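Long-range contact in sensor histidine kinase DcuS (Escherichia coli, PDB 3BY8), which senses C4-dicarboxylates such as fumarate through its periplasmic domain and activates the response regulator DcuR by phosphorylation: residues F81-N95 against N99-P112. Residues are numbered along the deposited sequence; the frame is centred on the assembly and turned at random.
Sequences FKGDDILKALNGEEN and NRGFLAQALRVFTP. With LMR ((2S)-2-hydroxybutanedioic acid), chain B.
Phe110 reaches from its strand into the turns of 84-89: Asp85 O lies over the centre of one ring face, Ile86 CA off-centre at 3.6 Å from Phe110 CE2, and Ala89 CB against Phe110 CB. Phe81 CZ meets the ring obliquely, 3.6 Å from Phe110 CE2, and Phe81 itself is sandwiched between Ile86 CD1 and malate C1. Beyond this apolar centre Asp85, its CG between backbone N and carbonyl carbon (chi1 43°), presents its carboxylate nearly coplanar with the Arg108 guanidinium. Arg108 NE gives a straight 2.7 Å bond to the syn lone pair of Asp85 OD2, and Arg108 NH2 reaches Asp85 OD1 at 2.9 Å; Asn99 ND2 meets OD1 from above the carboxylate plane. Arg108 sends NH1 to malate O2 (2.9 Å) and NH2 to Lys82 O, which also accepts from O2. With an alanine in place of Arg108, the buried Asp85 carboxylate is likely to lose its charge partner and the malate hydroxyl to be held less firmly. Backbone N of Gly101, Phe102 and Leu103 grip the far carboxylate, helping form this Cache domain's malate pocket with Arg68 and His71. Thr111 OG1 donates to Glu94 OE2 (2.6 Å); Asn95 and Phe110 form an antiparallel hydrogen-bonded pair. Strand 106-114 lies between strands 95-99 and 120-129, Val109 against helix 8-25.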
loop_
_atom_site.group_PDB
_atom_site.type_symbol
_atom_site.label_atom_id
_atom_site.label_comp_id
_atom_site.label_asym_id
_atom_site.label_seq_id
_atom_site.Cartn_x
_atom_site.Cartn_y
_atom_site.Cartn_z
ATOM N N PHE A 81 -8.365 -6.131 -4.116
ATOM C CA PHE A 81 -8.226 -4.717 -3.787
ATOM C C PHE A 81 -9.410 -3.930 -4.371
ATOM O O PHE A 81 -9.898 -4.253 -5.458
ATOM C CB PHE A 81 -6.930 -4.221 -4.412
ATOM C CG PHE A 81 -6.566 -2.810 -4.020
ATOM C CD1 PHE A 81 -6.981 -1.720 -4.775
ATOM C CD2 PHE A 81 -5.827 -2.569 -2.853
ATOM C CE1 PHE A 81 -6.676 -0.422 -4.396
ATOM C CE2 PHE A 81 -5.514 -1.263 -2.458
ATOM C CZ PHE A 81 -5.927 -0.194 -3.211
ATOM N N LYS A 82 -9.868 -2.913 -3.654
ATOM C CA LYS A 82 -10.944 -2.067 -4.146
ATOM C C LYS A 82 -10.382 -0.695 -4.505
ATOM O O LYS A 82 -9.861 0.006 -3.647
ATOM C CB LYS A 82 -12.058 -1.910 -3.101
ATOM C CG LYS A 82 -13.161 -0.984 -3.605
ATOM C CD LYS A 82 -14.219 -0.693 -2.558
ATOM C CE LYS A 82 -15.242 -1.795 -2.471
ATOM N NZ LYS A 82 -16.348 -1.389 -1.546
ATOM N N GLY A 83 -10.482 -0.329 -5.779
ATOM C CA GLY A 83 -9.989 0.951 -6.249
ATOM C C GLY A 83 -9.274 0.795 -7.573
ATOM O O GLY A 83 -8.322 -0.008 -7.675
ATOM N N ASP A 84 -9.695 1.555 -8.588
ATOM C CA ASP A 84 -9.047 1.449 -9.889
ATOM C C ASP A 84 -7.662 2.082 -9.923
ATOM O O ASP A 84 -6.896 1.917 -10.892
ATOM C CB ASP A 84 -9.934 2.065 -10.973
ATOM C CG ASP A 84 -11.150 1.204 -11.265
ATOM O OD1 ASP A 84 -11.113 -0.014 -10.955
ATOM O OD2 ASP A 84 -12.129 1.762 -11.810
ATOM N N ASP A 85 -7.310 2.780 -8.842
ATOM C CA ASP A 85 -6.007 3.407 -8.806
ATOM C C ASP A 85 -4.835 2.445 -8.678
ATOM O O ASP A 85 -3.704 2.837 -8.929
ATOM C CB ASP A 85 -5.941 4.561 -7.774
ATOM C CG ASP A 85 -6.618 4.258 -6.422
ATOM O OD1 ASP A 85 -7.496 3.383 -6.282
ATOM O OD2 ASP A 85 -6.270 4.991 -5.471
ATOM N N ILE A 86 -5.117 1.181 -8.370
ATOM C CA ILE A 86 -4.052 0.187 -8.330
ATOM C C ILE A 86 -3.673 -0.289 -9.742
ATOM O O ILE A 86 -2.588 -0.834 -9.959
ATOM C CB ILE A 86 -4.474 -1.057 -7.501
ATOM C CG1 ILE A 86 -3.250 -1.938 -7.220
ATOM C CG2 ILE A 86 -5.567 -1.865 -8.246
ATOM C CD1 ILE A 86 -3.474 -2.978 -6.131
ATOM N N LEU A 87 -4.561 -0.073 -10.715
ATOM C CA LEU A 87 -4.290 -0.617 -12.043
ATOM C C LEU A 87 -2.979 -0.178 -12.686
ATOM O O LEU A 87 -2.262 -1.019 -13.236
ATOM C CB LEU A 87 -5.488 -0.363 -12.974
ATOM C CG LEU A 87 -6.764 -1.046 -12.495
ATOM C CD1 LEU A 87 -7.963 -0.475 -13.271
ATOM C CD2 LEU A 87 -6.651 -2.552 -12.653
ATOM N N LYS A 88 -2.634 1.107 -12.621
ATOM C CA LYS A 88 -1.360 1.526 -13.198
ATOM C C LYS A 88 -0.188 0.759 -12.548
ATOM O O LYS A 88 0.767 0.370 -13.217
ATOM C CB LYS A 88 -1.154 3.035 -13.001
ATOM C CG LYS A 88 -1.882 3.910 -14.012
ATOM C CD LYS A 88 -1.596 5.399 -13.784
ATOM C CE LYS A 88 -0.116 5.713 -13.910
ATOM N NZ LYS A 88 0.182 7.179 -13.769
ATOM N N ALA A 89 -0.274 0.546 -11.235
ATOM C CA ALA A 89 0.785 -0.131 -10.513
ATOM C C ALA A 89 0.918 -1.594 -10.884
ATOM O O ALA A 89 2.026 -2.145 -10.776
ATOM C CB ALA A 89 0.584 0.045 -9.003
ATOM N N LEU A 90 -0.170 -2.226 -11.355
ATOM C CA LEU A 90 -0.119 -3.620 -11.778
ATOM C C LEU A 90 0.559 -3.724 -13.154
ATOM O O LEU A 90 0.747 -4.824 -13.648
ATOM C CB LEU A 90 -1.530 -4.203 -11.820
ATOM C CG LEU A 90 -2.067 -4.453 -10.407
ATOM C CD1 LEU A 90 -3.570 -4.698 -10.510
ATOM C CD2 LEU A 90 -1.346 -5.632 -9.754
ATOM N N ASN A 91 0.935 -2.574 -13.719
ATOM C CA ASN A 91 1.650 -2.519 -15.000
ATOM C C ASN A 91 3.015 -1.880 -14.826
ATOM O O ASN A 91 3.565 -1.283 -15.749
ATOM C CB ASN A 91 0.846 -1.739 -16.032
ATOM C CG ASN A 91 -0.442 -2.436 -16.394
ATOM O OD1 ASN A 91 -0.459 -3.334 -17.246
ATOM N ND2 ASN A 91 -1.527 -2.063 -15.743
ATOM N N GLY A 92 3.544 -1.988 -13.603
ATOM C CA GLY A 92 4.879 -1.498 -13.315
ATOM C C GLY A 92 5.100 -0.019 -13.118
ATOM O O GLY A 92 6.255 0.435 -13.095
ATOM N N GLU A 93 4.037 0.748 -12.960
ATOM C CA GLU A 93 4.189 2.181 -12.772
ATOM C C GLU A 93 3.683 2.621 -11.413
ATOM O O GLU A 93 2.744 2.034 -10.889
ATOM C CB GLU A 93 3.386 2.921 -13.842
ATOM C CG GLU A 93 4.007 2.886 -15.230
ATOM C CD GLU A 93 5.224 3.806 -15.350
ATOM O OE1 GLU A 93 6.343 3.393 -14.950
ATOM O OE2 GLU A 93 5.056 4.951 -15.836
ATOM N N GLU A 94 4.291 3.645 -10.835
ATOM C CA GLU A 94 3.795 4.158 -9.567
ATOM C C GLU A 94 2.566 5.001 -9.841
ATOM O O GLU A 94 2.332 5.434 -10.995
ATOM C CB GLU A 94 4.864 5.012 -8.884
ATOM C CG GLU A 94 6.046 4.147 -8.427
ATOM C CD GLU A 94 7.058 4.878 -7.582
ATOM O OE1 GLU A 94 7.317 6.080 -7.848
ATOM O OE2 GLU A 94 7.606 4.243 -6.663
ATOM N N ASN A 95 1.768 5.226 -8.805
ATOM C CA ASN A 95 0.565 6.038 -8.977
ATOM C C ASN A 95 0.185 6.710 -7.671
ATOM O O ASN A 95 0.543 6.237 -6.578
ATOM C CB ASN A 95 -0.589 5.157 -9.496
ATOM C CG ASN A 95 -1.761 5.961 -10.019
ATOM O OD1 ASN A 95 -1.590 7.072 -10.523
ATOM N ND2 ASN A 95 -2.954 5.391 -9.917
ATOM N N ASN A 99 -9.020 8.361 -3.463
ATOM C CA ASN A 99 -10.069 7.363 -3.657
ATOM C C ASN A 99 -10.390 6.695 -2.324
ATOM O O ASN A 99 -9.935 7.142 -1.261
ATOM C CB ASN A 99 -9.557 6.293 -4.656
ATOM C CG ASN A 99 -10.673 5.524 -5.367
ATOM O OD1 ASN A 99 -11.853 5.823 -5.208
ATOM N ND2 ASN A 99 -10.288 4.533 -6.144
ATOM N N ARG A 100 -11.199 5.647 -2.378
ATOM C CA ARG A 100 -11.482 4.892 -1.166
ATOM C C ARG A 100 -11.926 3.503 -1.533
ATOM O O ARG A 100 -12.461 3.274 -2.623
ATOM C CB ARG A 100 -12.545 5.571 -0.311
ATOM C CG ARG A 100 -13.908 5.628 -0.905
ATOM C CD ARG A 100 -14.913 5.966 0.194
ATOM N NE ARG A 100 -15.182 4.767 0.964
ATOM C CZ ARG A 100 -15.657 4.739 2.198
ATOM N NH1 ARG A 100 -15.934 5.869 2.843
ATOM N NH2 ARG A 100 -15.839 3.565 2.791
ATOM N N GLY A 101 -11.609 2.570 -0.644
ATOM C CA GLY A 101 -12.012 1.189 -0.774
ATOM C C GLY A 101 -13.066 1.010 0.310
ATOM O O GLY A 101 -14.193 1.494 0.158
ATOM N N PHE A 102 -12.702 0.367 1.417
ATOM C CA PHE A 102 -13.613 0.193 2.551
ATOM C C PHE A 102 -13.310 1.133 3.715
ATOM O O PHE A 102 -14.136 1.289 4.628
ATOM C CB PHE A 102 -13.581 -1.259 3.017
ATOM C CG PHE A 102 -14.135 -2.185 2.009
ATOM C CD1 PHE A 102 -15.515 -2.288 1.844
ATOM C CD2 PHE A 102 -13.303 -2.875 1.135
ATOM C CE1 PHE A 102 -16.059 -3.055 0.820
ATOM C CE2 PHE A 102 -13.837 -3.650 0.103
ATOM C CZ PHE A 102 -15.221 -3.738 -0.054
ATOM N N LEU A 103 -12.132 1.749 3.698
ATOM C CA LEU A 103 -11.736 2.671 4.753
ATOM C C LEU A 103 -12.129 4.088 4.369
ATOM O O LEU A 103 -12.843 4.277 3.372
ATOM C CB LEU A 103 -10.222 2.567 4.979
ATOM C CG LEU A 103 -9.754 1.142 5.308
ATOM C CD1 LEU A 103 -8.231 1.113 5.413
ATOM C CD2 LEU A 103 -10.388 0.661 6.623
ATOM N N ALA A 104 -11.678 5.085 5.122
ATOM C CA ALA A 104 -12.012 6.465 4.811
ATOM C C ALA A 104 -11.373 6.887 3.485
ATOM O O ALA A 104 -10.432 6.250 2.974
ATOM C CB ALA A 104 -11.516 7.381 5.916
ATOM N N GLN A 105 -11.902 7.966 2.916
ATOM C CA GLN A 105 -11.386 8.577 1.699
ATOM C C GLN A 105 -9.944 8.955 1.995
ATOM O O GLN A 105 -9.616 9.469 3.092
ATOM C CB GLN A 105 -12.213 9.795 1.363
ATOM C CG GLN A 105 -13.608 9.413 0.937
ATOM C CD GLN A 105 -14.417 10.619 0.562
ATOM O OE1 GLN A 105 -15.505 10.515 -0.019
ATOM N NE2 GLN A 105 -13.887 11.790 0.897
ATOM N N ALA A 106 -9.091 8.723 1.007
ATOM C CA ALA A 106 -7.671 8.885 1.204
ATOM C C ALA A 106 -6.852 9.291 0.010
ATOM O O ALA A 106 -7.278 9.129 -1.129
ATOM C CB ALA A 106 -7.124 7.550 1.708
ATOM N N LEU A 107 -5.669 9.829 0.311
ATOM C CA LEU A 107 -4.639 10.162 -0.656
ATOM C C LEU A 107 -3.870 8.836 -0.637
ATOM O O LEU A 107 -3.382 8.381 0.407
ATOM C CB LEU A 107 -3.764 11.296 -0.138
ATOM C CG LEU A 107 -2.576 11.622 -1.031
ATOM C CD1 LEU A 107 -3.028 12.014 -2.413
ATOM C CD2 LEU A 107 -1.792 12.770 -0.372
ATOM N N ARG A 108 -3.796 8.206 -1.798
ATOM C CA ARG A 108 -3.215 6.876 -1.916
ATOM C C ARG A 108 -2.082 6.812 -2.907
ATOM O O ARG A 108 -2.119 7.424 -3.954
ATOM C CB ARG A 108 -4.351 5.939 -2.353
ATOM C CG ARG A 108 -5.499 5.906 -1.349
ATOM C CD ARG A 108 -6.903 5.810 -1.999
ATOM N NE ARG A 108 -7.097 4.654 -2.889
ATOM C CZ ARG A 108 -7.708 3.531 -2.548
ATOM N NH1 ARG A 108 -8.198 3.337 -1.326
ATOM N NH2 ARG A 108 -7.907 2.603 -3.483
ATOM N N VAL A 109 -1.055 6.043 -2.549
ATOM C CA VAL A 109 0.102 5.855 -3.401
ATOM C C VAL A 109 0.348 4.363 -3.619
ATOM O O VAL A 109 -0.016 3.499 -2.787
ATOM C CB VAL A 109 1.393 6.540 -2.818
ATOM C CG1 VAL A 109 1.072 8.024 -2.534
ATOM C CG2 VAL A 109 1.906 5.838 -1.558
ATOM N N PHE A 110 1.012 4.086 -4.738
ATOM C CA PHE A 110 1.213 2.691 -5.150
ATOM C C PHE A 110 2.564 2.527 -5.788
ATOM O O PHE A 110 2.991 3.374 -6.576
ATOM C CB PHE A 110 0.170 2.296 -6.241
ATOM C CG PHE A 110 -1.252 2.437 -5.808
ATOM C CD1 PHE A 110 -1.869 3.699 -5.791
ATOM C CD2 PHE A 110 -1.991 1.319 -5.414
ATOM C CE1 PHE A 110 -3.211 3.827 -5.382
ATOM C CE2 PHE A 110 -3.313 1.450 -5.017
ATOM C CZ PHE A 110 -3.931 2.708 -5.001
ATOM N N THR A 111 3.234 1.420 -5.478
ATOM C CA THR A 111 4.510 1.124 -6.121
ATOM C C THR A 111 4.611 -0.395 -6.365
ATOM O O THR A 111 4.108 -1.198 -5.585
ATOM C CB THR A 111 5.715 1.665 -5.273
ATOM O OG1 THR A 111 6.876 1.762 -6.110
ATOM C CG2 THR A 111 6.033 0.734 -4.082
ATOM N N PRO A 112 5.265 -0.804 -7.467
ATOM C CA PRO A 112 5.381 -2.237 -7.745
ATOM C C PRO A 112 6.387 -2.985 -6.883
ATOM O O PRO A 112 7.364 -2.373 -6.395
ATOM C CB PRO A 112 5.732 -2.291 -9.246
ATOM C CG PRO A 112 6.396 -0.966 -9.512
ATOM C CD PRO A 112 5.743 0.036 -8.583
HETATM C C1 LMR B . -8.222 -1.621 -0.388
HETATM O O1A LMR B . -7.617 -2.293 0.407
HETATM O O1B LMR B . -9.174 -2.114 -1.029
HETATM C C2 LMR B . -8.051 -0.136 -0.293
HETATM O O2 LMR B . -9.030 0.581 -1.163
HETATM C C3 LMR B . -7.979 0.375 1.159
HETATM C C4 LMR B . -9.407 0.544 1.715
HETATM O O4A LMR B . -10.063 -0.460 1.987
HETATM O O4B LMR B . -9.907 1.702 1.817
HETATM O O HOH W 1 -11.954 3.249 -8.180
#